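Local coordinates for protein agrobacterium tumefaciens DPS (Agrobacterium tumefaciens, PDB 1O9R) that stores iron inside a hollow twelve-subunit shell, oxidising Fe(2+) with hydrogen peroxide and so protecting DNA from hydroxyl radicals without binding to it, at residues S16-I19 with G20-E24; A95-T98 with D99-K102; G115-A118 with N119-K123. All blocks are in the same frame, centred on the assembly; numbering follows the deposited sequence.

In the fold
Along the chain the three contacts follow one another: interaction 1 near the start of helix 12-42, interaction 2 in the loop between helices 84-90 and 103-130, interaction 3 on helix 103-130. Interactions 1 and 3 are neighbours in the four-helix bundle, with centres about 15 Å apart and nearest atoms about 4 Å apart, without touching. Interaction 2 sits on the other side of the chain's centre from interaction 1, about 31 Å away between centres, and about 22 Å from interaction 3, again between centres. Interaction 1 is met by its own chain alone, whereas 95-102 and 115-123 also touch other subunits, tying the bundle into the dodecameric shell.

Interaction 1. Residues S16-I19 with G20-E24; sequences STVI and GILNE
Val18 and Leu22, one helical turn apart, form the tight side of this contact. Val18 CG1 meets Leu22 CD1 at 3.6 Å, the two side chains crossing at a slant. With Leu22 CG anti to its own carbonyl carbon (chi1 -73°), the branch point lies back over the preceding turn, 3.3 Å from Val18 O. Val18 O also accepts the backbone N-H of Leu22, with Leu22 N 2.9 Å away, so one oxygen is both bonded and packed under the leucine. Both residues are buried: Thr136 of helix 134-156 touches the pair, and Ile69, Arg72 and Val73 of helix 48-75 close over Leu22.

The flanks are looser. Thr17 and Ile21 run side by side, pointing the same way, yet their methyl ends, Thr17 CG2 and Ile21 CD1, come no nearer than 4.1 Å. Ile21 itself is covered by Phe140 and Ala124, while Thr17, exposed, turns its hydroxyl back to bond with Asn13 O. On another flank Ile19 CG2 stands 4.1 Å from Asn23 ND2; the amide of Asn23 is held elsewhere, by Thr79 O and Leu81 N. Ser16 and Gly20 lie on the solvent side, joined by Gly20 N and Ser16 O at 3.2 Å. Successive i to i+4 bonds and an inward-facing apolar i, i+4 pair are what an amphipathic helix in a ferritin-like four-helix bundle presents.

Interaction 2. Residues A95-T98 with D99-K102; sequences AYPT and DIYK
Pro97 and Ile100 pack against each other in the loop that leads into helix 103-130 of this ferritin-like bundle, and their contact is the apolar centre of the arrangement. Ile100 CD1 lies 3.6 Å from Pro97 CG, the methyl coming in obliquely on the proline ring. Ile100 CG1 sits between its own backbone N and carbonyl carbon (chi1 52°), a turn that brings the ethyl arm back toward the proline. The same methyl reaches Tyr96, whose side chain the isoleucine crosses at about a right angle: Ile100 CD1 is 4.1 Å from Tyr96 CZ. On one face of the Tyr96 ring rests Pro97 CD, 3.6 Å above the plane and offset toward the rim, so the proline ring and the methyl both pack on the tyrosine. The carboxylate of Asp99 bends back along the chain to join this packing, with Asp99 OD2 3.8 Å from Pro97 CB.

The two tyrosine hydroxyls find their hydrogen-bond partners outside the loop. Tyr96 is buried between helices 12-42 and 103-130, and its hydroxyl is hydrogen-bonded to His106 ND1. Tyr101 belongs to the subunit interface: its hydroxyl bonds to Thr79 OG1 and Lys2 N of a second subunit, while its ring meets His4 of that subunit edge-to-face. The buried exception is Asp99 N, which has no partner in the model.

Water links the two halves of the loop. A single molecule lies between carbonyls of residues two apart, spanning the turn at Thr98 and Asp99. With further acceptors near, it cannot serve all of them at once; it lies 2.8 Å from Ile100 O, to which it can donate, and more weakly 2.9 Å from Thr98 O.

Interaction 3. Residues G115-A118 with N119-K123; sequences GEVA and NMIRK
The guanidinium of Arg122 lies with one face over Ala118 O, which stands 3.7 Å from its plane and offset toward the rim. At its edge, in plane, is Asn119 OD1. Arg122 NH2 gives Asn119 OD1 a nearly straight bond of 2.9 Å (168° at the hydrogen), lying also in the plane of the amide carbonyl, while the bond from Arg122 NE is weak. A bend at chi3 (-24°) folds the arginine back along its own helix, bringing Arg122 NH2 to 4.0 Å from Ala118 CB. The amide of Asn119 merely packs over the preceding turn, without bonding to Gly115 O; that carbonyl accepts the backbone N-H of Asn119, Asn119 N to Gly115 O being 2.9 Å.

Both flat groups have further partners that should hold them in place. Arg122 forms salt bridges with Asp148 of helix 134-156 and with Asp9 of a neighbouring subunit. Asp9 N of that neighbour donates to Asn119 OD1, and Asn119 ND2 donates to its Lys7 O. The two carboxylates probably steady the buried arginine's positive charge.

On another side of the helix the contact is apolar. Val117 CG1 and Ile121 CG1 lie alongside each other at 4.2 Å, with Leu32 of helix 12-42 against the valine and Phe140 and Leu147 of helix 134-156 against the isoleucine. Helix 103-130 thus combines an apolar bundle-core side with a polar Asn-Arg pair that receives a neighbour's N-terminal segment in the Dps dodecamer.

Interaction 1. Residues S16-I19 with G20-E24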
loop_
_atom_site.group_PDB
_atom_site.type_symbol
_atom_site.label_atom_id
_atom_site.label_comp_id
_atom_site.label_asym_id
_atom_site.label_seq_id
_atom_site.Cartn_x
_atom_site.Cartn_y
_atom_site.Cartn_z
ATOM N N SER A 16 41.288 12.406 2.610
ATOM C CA SER A 16 41.864 12.261 1.258
ATOM C C SER A 16 42.005 10.807 0.860
ATOM O O SER A 16 41.697 10.394 -0.300
ATOM C CB SER A 16 43.262 12.942 1.349
ATOM O OG SER A 16 43.916 12.914 0.071
ATOM N N THR A 17 42.497 9.960 1.760
ATOM C CA THR A 17 42.655 8.542 1.443
ATOM C C THR A 17 41.308 7.908 1.041
ATOM O O THR A 17 41.182 7.159 0.072
ATOM C CB THR A 17 43.217 7.744 2.624
ATOM O OG1 THR A 17 44.558 8.304 2.898
ATOM C CG2 THR A 17 43.347 6.246 2.467
ATOM N N VAL A 18 40.331 8.200 1.912
ATOM C CA VAL A 18 39.054 7.475 1.675
ATOM C C VAL A 18 38.364 8.047 0.450
ATOM O O VAL A 18 37.683 7.276 -0.277
ATOM C CB VAL A 18 38.182 7.507 2.905
ATOM C CG1 VAL A 18 36.789 7.001 2.650
ATOM C CG2 VAL A 18 38.859 6.668 4.016
ATOM N N ILE A 19 38.409 9.353 0.138
ATOM C CA ILE A 19 37.848 9.843 -1.126
ATOM C C ILE A 19 38.427 9.071 -2.290
ATOM O O ILE A 19 37.709 8.697 -3.225
ATOM C CB ILE A 19 38.121 11.373 -1.232
ATOM C CG1 ILE A 19 37.161 12.078 -0.233
ATOM C CG2 ILE A 19 37.935 11.854 -2.674
ATOM C CD1 ILE A 19 37.576 13.551 -0.079
ATOM N N GLY A 20 39.759 8.791 -2.305
ATOM C CA GLY A 20 40.335 8.021 -3.403
ATOM C C GLY A 20 39.772 6.615 -3.540
ATOM O O GLY A 20 39.461 6.147 -4.623
ATOM N N ILE A 21 39.594 5.952 -2.379
ATOM C CA ILE A 21 39.014 4.608 -2.353
ATOM C C ILE A 21 37.564 4.657 -2.891
ATOM O O ILE A 21 37.189 3.768 -3.664
ATOM C CB ILE A 21 39.045 4.056 -0.927
ATOM C CG1 ILE A 21 40.511 3.870 -0.438
ATOM C CG2 ILE A 21 38.331 2.718 -0.825
ATOM C CD1 ILE A 21 40.503 3.656 1.081
ATOM N N LEU A 22 36.781 5.596 -2.429
ATOM C CA LEU A 22 35.364 5.701 -2.852
ATOM C C LEU A 22 35.294 6.013 -4.339
ATOM O O LEU A 22 34.530 5.315 -5.003
ATOM C CB LEU A 22 34.740 6.853 -2.067
ATOM C CG LEU A 22 34.474 6.581 -0.569
ATOM C CD1 LEU A 22 34.312 7.862 0.227
ATOM C CD2 LEU A 22 33.191 5.730 -0.467
ATOM N N ASN A 23 36.030 7.030 -4.853
ATOM C CA ASN A 23 35.849 7.301 -6.289
ATOM C C ASN A 23 36.360 6.139 -7.118
ATOM O O ASN A 23 35.824 5.930 -8.222
ATOM C CB ASN A 23 36.576 8.611 -6.644
ATOM C CG ASN A 23 35.673 9.816 -6.545
ATOM O OD1 ASN A 23 34.443 9.717 -6.772
ATOM N ND2 ASN A 23 36.180 11.003 -6.225
ATOM N N GLU A 24 37.434 5.467 -6.670
ATOM C CA GLU A 24 37.855 4.311 -7.477
ATOM C C GLU A 24 36.798 3.240 -7.547
ATOM O O GLU A 24 36.420 2.690 -8.606
ATOM C CB GLU A 24 39.149 3.786 -6.808
ATOM C CG GLU A 24 39.645 2.529 -7.553
ATOM C CD GLU A 24 40.787 1.888 -6.766
ATOM O OE1 GLU A 24 40.578 1.335 -5.689
ATOM O OE2 GLU A 24 41.884 2.005 -7.335
#

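Interaction 2. Residues A95-T98 with D99-K102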
loop_
_atom_site.group_PDB
_atom_site.type_symbol
_atom_site.label_atom_id
_atom_site.label_comp_id
_atom_site.label_asym_id
_atom_site.label_seq_id
_atom_site.Cartn_x
_atom_site.Cartn_y
_atom_site.Cartn_z
ATOM N N ALA A 95 36.248 -4.462 -20.927
ATOM C CA ALA A 95 35.066 -4.244 -21.756
ATOM C C ALA A 95 34.236 -5.504 -21.914
ATOM O O ALA A 95 34.660 -6.644 -22.155
ATOM C CB ALA A 95 35.545 -3.805 -23.165
ATOM N N TYR A 96 32.898 -5.278 -21.745
ATOM C CA TYR A 96 31.982 -6.411 -21.832
ATOM C C TYR A 96 31.750 -6.765 -23.293
ATOM O O TYR A 96 31.516 -5.904 -24.151
ATOM C CB TYR A 96 30.621 -5.977 -21.162
ATOM C CG TYR A 96 29.743 -7.168 -20.876
ATOM C CD1 TYR A 96 29.912 -7.943 -19.710
ATOM C CD2 TYR A 96 28.757 -7.559 -21.777
ATOM C CE1 TYR A 96 29.142 -9.045 -19.427
ATOM C CE2 TYR A 96 27.987 -8.690 -21.496
ATOM C CZ TYR A 96 28.157 -9.424 -20.341
ATOM O OH TYR A 96 27.416 -10.534 -20.035
ATOM N N PRO A 97 31.748 -8.064 -23.597
ATOM C CA PRO A 97 31.559 -8.461 -25.015
ATOM C C PRO A 97 30.170 -8.178 -25.544
ATOM O O PRO A 97 29.195 -8.560 -24.876
ATOM C CB PRO A 97 31.925 -9.924 -25.012
ATOM C CG PRO A 97 31.640 -10.417 -23.614
ATOM C CD PRO A 97 32.003 -9.214 -22.734
ATOM N N THR A 98 30.076 -7.571 -26.706
ATOM C CA THR A 98 28.733 -7.254 -27.253
ATOM C C THR A 98 28.253 -8.315 -28.209
ATOM O O THR A 98 27.179 -8.140 -28.810
ATOM C CB THR A 98 28.759 -5.873 -27.925
ATOM O OG1 THR A 98 29.763 -5.814 -28.947
ATOM C CG2 THR A 98 29.087 -4.808 -26.903
ATOM N N ASP A 99 29.024 -9.356 -28.421
ATOM C CA ASP A 99 28.681 -10.389 -29.370
ATOM C C ASP A 99 28.429 -11.737 -28.735
ATOM O O ASP A 99 28.461 -12.793 -29.352
ATOM C CB ASP A 99 29.786 -10.514 -30.441
ATOM C CG ASP A 99 31.084 -10.959 -29.825
ATOM O OD1 ASP A 99 31.989 -11.324 -30.630
ATOM O OD2 ASP A 99 31.247 -10.945 -28.586
ATOM N N ILE A 100 28.021 -11.745 -27.445
ATOM C CA ILE A 100 27.635 -13.004 -26.793
ATOM C C ILE A 100 26.115 -12.982 -26.500
ATOM O O ILE A 100 25.555 -11.876 -26.389
ATOM C CB ILE A 100 28.391 -13.238 -25.500
ATOM C CG1 ILE A 100 28.287 -12.010 -24.579
ATOM C CG2 ILE A 100 29.870 -13.564 -25.857
ATOM C CD1 ILE A 100 28.714 -12.420 -23.137
ATOM N N TYR A 101 25.493 -14.120 -26.586
ATOM C CA TYR A 101 24.041 -14.262 -26.453
ATOM C C TYR A 101 23.655 -15.402 -25.574
ATOM O O TYR A 101 22.785 -15.291 -24.691
ATOM C CB TYR A 101 23.370 -14.462 -27.879
ATOM C CG TYR A 101 23.727 -13.268 -28.738
ATOM C CD1 TYR A 101 24.835 -13.355 -29.652
ATOM C CD2 TYR A 101 23.134 -12.058 -28.627
ATOM C CE1 TYR A 101 25.184 -12.273 -30.386
ATOM C CE2 TYR A 101 23.501 -10.952 -29.363
ATOM C CZ TYR A 101 24.558 -11.046 -30.257
ATOM O OH TYR A 101 24.916 -9.960 -30.991
ATOM N N LYS A 102 24.278 -16.583 -25.689
ATOM C CA LYS A 102 23.965 -17.687 -24.812
ATOM C C LYS A 102 24.015 -17.231 -23.340
ATOM O O LYS A 102 25.025 -16.656 -22.944
ATOM C CB LYS A 102 24.984 -18.841 -24.978
ATOM C CG LYS A 102 24.726 -19.430 -26.387
ATOM C CD LYS A 102 25.226 -20.854 -26.502
ATOM C CE LYS A 102 26.696 -20.969 -26.824
ATOM N NZ LYS A 102 26.965 -22.435 -27.092
HETATM O O HOH W 1 25.263 -9.142 -26.929
#

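Interaction 3. Residues G115-A118 with N119-K123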
loop_
_atom_site.group_PDB
_atom_site.type_symbol
_atom_site.label_atom_id
_atom_site.label_comp_id
_atom_site.label_asym_id
_atom_site.label_seq_id
_atom_site.Cartn_x
_atom_site.Cartn_y
_atom_site.Cartn_z
ATOM N N GLY A 115 32.804 -10.779 -9.557
ATOM C CA GLY A 115 33.867 -11.216 -8.662
ATOM C C GLY A 115 34.904 -10.111 -8.420
ATOM O O GLY A 115 35.300 -9.846 -7.290
ATOM N N GLU A 116 35.276 -9.449 -9.541
ATOM C CA GLU A 116 36.264 -8.361 -9.365
ATOM C C GLU A 116 35.744 -7.226 -8.503
ATOM O O GLU A 116 36.421 -6.727 -7.576
ATOM C CB GLU A 116 36.724 -7.845 -10.747
ATOM C CG GLU A 116 37.559 -8.948 -11.407
ATOM C CD GLU A 116 37.798 -8.712 -12.865
ATOM O OE1 GLU A 116 38.620 -9.438 -13.484
ATOM O OE2 GLU A 116 37.146 -7.808 -13.421
ATOM N N VAL A 117 34.482 -6.831 -8.714
ATOM C CA VAL A 117 33.943 -5.730 -7.899
ATOM C C VAL A 117 33.666 -6.193 -6.461
ATOM O O VAL A 117 34.000 -5.444 -5.525
ATOM C CB VAL A 117 32.642 -5.226 -8.545
ATOM C CG1 VAL A 117 32.050 -4.091 -7.662
ATOM C CG2 VAL A 117 32.965 -4.659 -9.935
ATOM N N ALA A 118 33.204 -7.400 -6.239
ATOM C CA ALA A 118 33.013 -7.905 -4.866
ATOM C C ALA A 118 34.382 -7.829 -4.151
ATOM O O ALA A 118 34.392 -7.487 -2.965
ATOM C CB ALA A 118 32.461 -9.315 -4.918
ATOM N N ASN A 119 35.420 -8.306 -4.854
ATOM C CA ASN A 119 36.710 -8.363 -4.149
ATOM C C ASN A 119 37.348 -7.007 -3.988
ATOM O O ASN A 119 37.975 -6.726 -2.950
ATOM C CB ASN A 119 37.612 -9.313 -4.991
ATOM C CG ASN A 119 37.141 -10.745 -4.896
ATOM O OD1 ASN A 119 36.462 -11.202 -3.972
ATOM N ND2 ASN A 119 37.511 -11.601 -5.862
ATOM N N MET A 120 37.041 -6.065 -4.895
ATOM C CA MET A 120 37.509 -4.705 -4.698
ATOM C C MET A 120 36.829 -4.086 -3.457
ATOM O O MET A 120 37.489 -3.365 -2.672
ATOM C CB MET A 120 37.105 -3.854 -5.894
ATOM C CG MET A 120 37.111 -2.360 -5.845
ATOM S SD MET A 120 36.746 -1.605 -7.470
ATOM C CE MET A 120 37.294 -3.050 -8.507
ATOM N N ILE A 121 35.523 -4.309 -3.327
ATOM C CA ILE A 121 34.796 -3.699 -2.195
ATOM C C ILE A 121 35.188 -4.396 -0.923
ATOM O O ILE A 121 35.265 -3.690 0.113
ATOM C CB ILE A 121 33.286 -3.872 -2.496
ATOM C CG1 ILE A 121 32.860 -3.017 -3.703
ATOM C CG2 ILE A 121 32.484 -3.548 -1.245
ATOM C CD1 ILE A 121 33.096 -1.529 -3.636
ATOM N N ARG A 122 35.516 -5.690 -0.904
ATOM C CA ARG A 122 36.003 -6.369 0.279
ATOM C C ARG A 122 37.282 -5.690 0.798
ATOM O O ARG A 122 37.465 -5.429 1.991
ATOM C CB ARG A 122 36.279 -7.852 -0.049
ATOM C CG ARG A 122 36.553 -8.793 1.107
ATOM C CD ARG A 122 36.842 -10.266 0.724
ATOM N NE ARG A 122 36.291 -10.688 -0.565
ATOM C CZ ARG A 122 34.956 -10.851 -0.681
ATOM N NH1 ARG A 122 34.145 -10.826 0.390
ATOM N NH2 ARG A 122 34.437 -11.108 -1.876
ATOM N N LYS A 123 38.218 -5.382 -0.146
ATOM C CA LYS A 123 39.460 -4.687 0.255
ATOM C C LYS A 123 39.168 -3.263 0.704
ATOM O O LYS A 123 39.809 -2.744 1.624
ATOM C CB LYS A 123 40.399 -4.685 -0.984
ATOM C CG LYS A 123 41.739 -3.987 -0.626
ATOM C CD LYS A 123 42.721 -4.255 -1.776
ATOM C CE LYS A 123 44.088 -3.698 -1.356
ATOM N NZ LYS A 123 44.151 -2.218 -1.437
#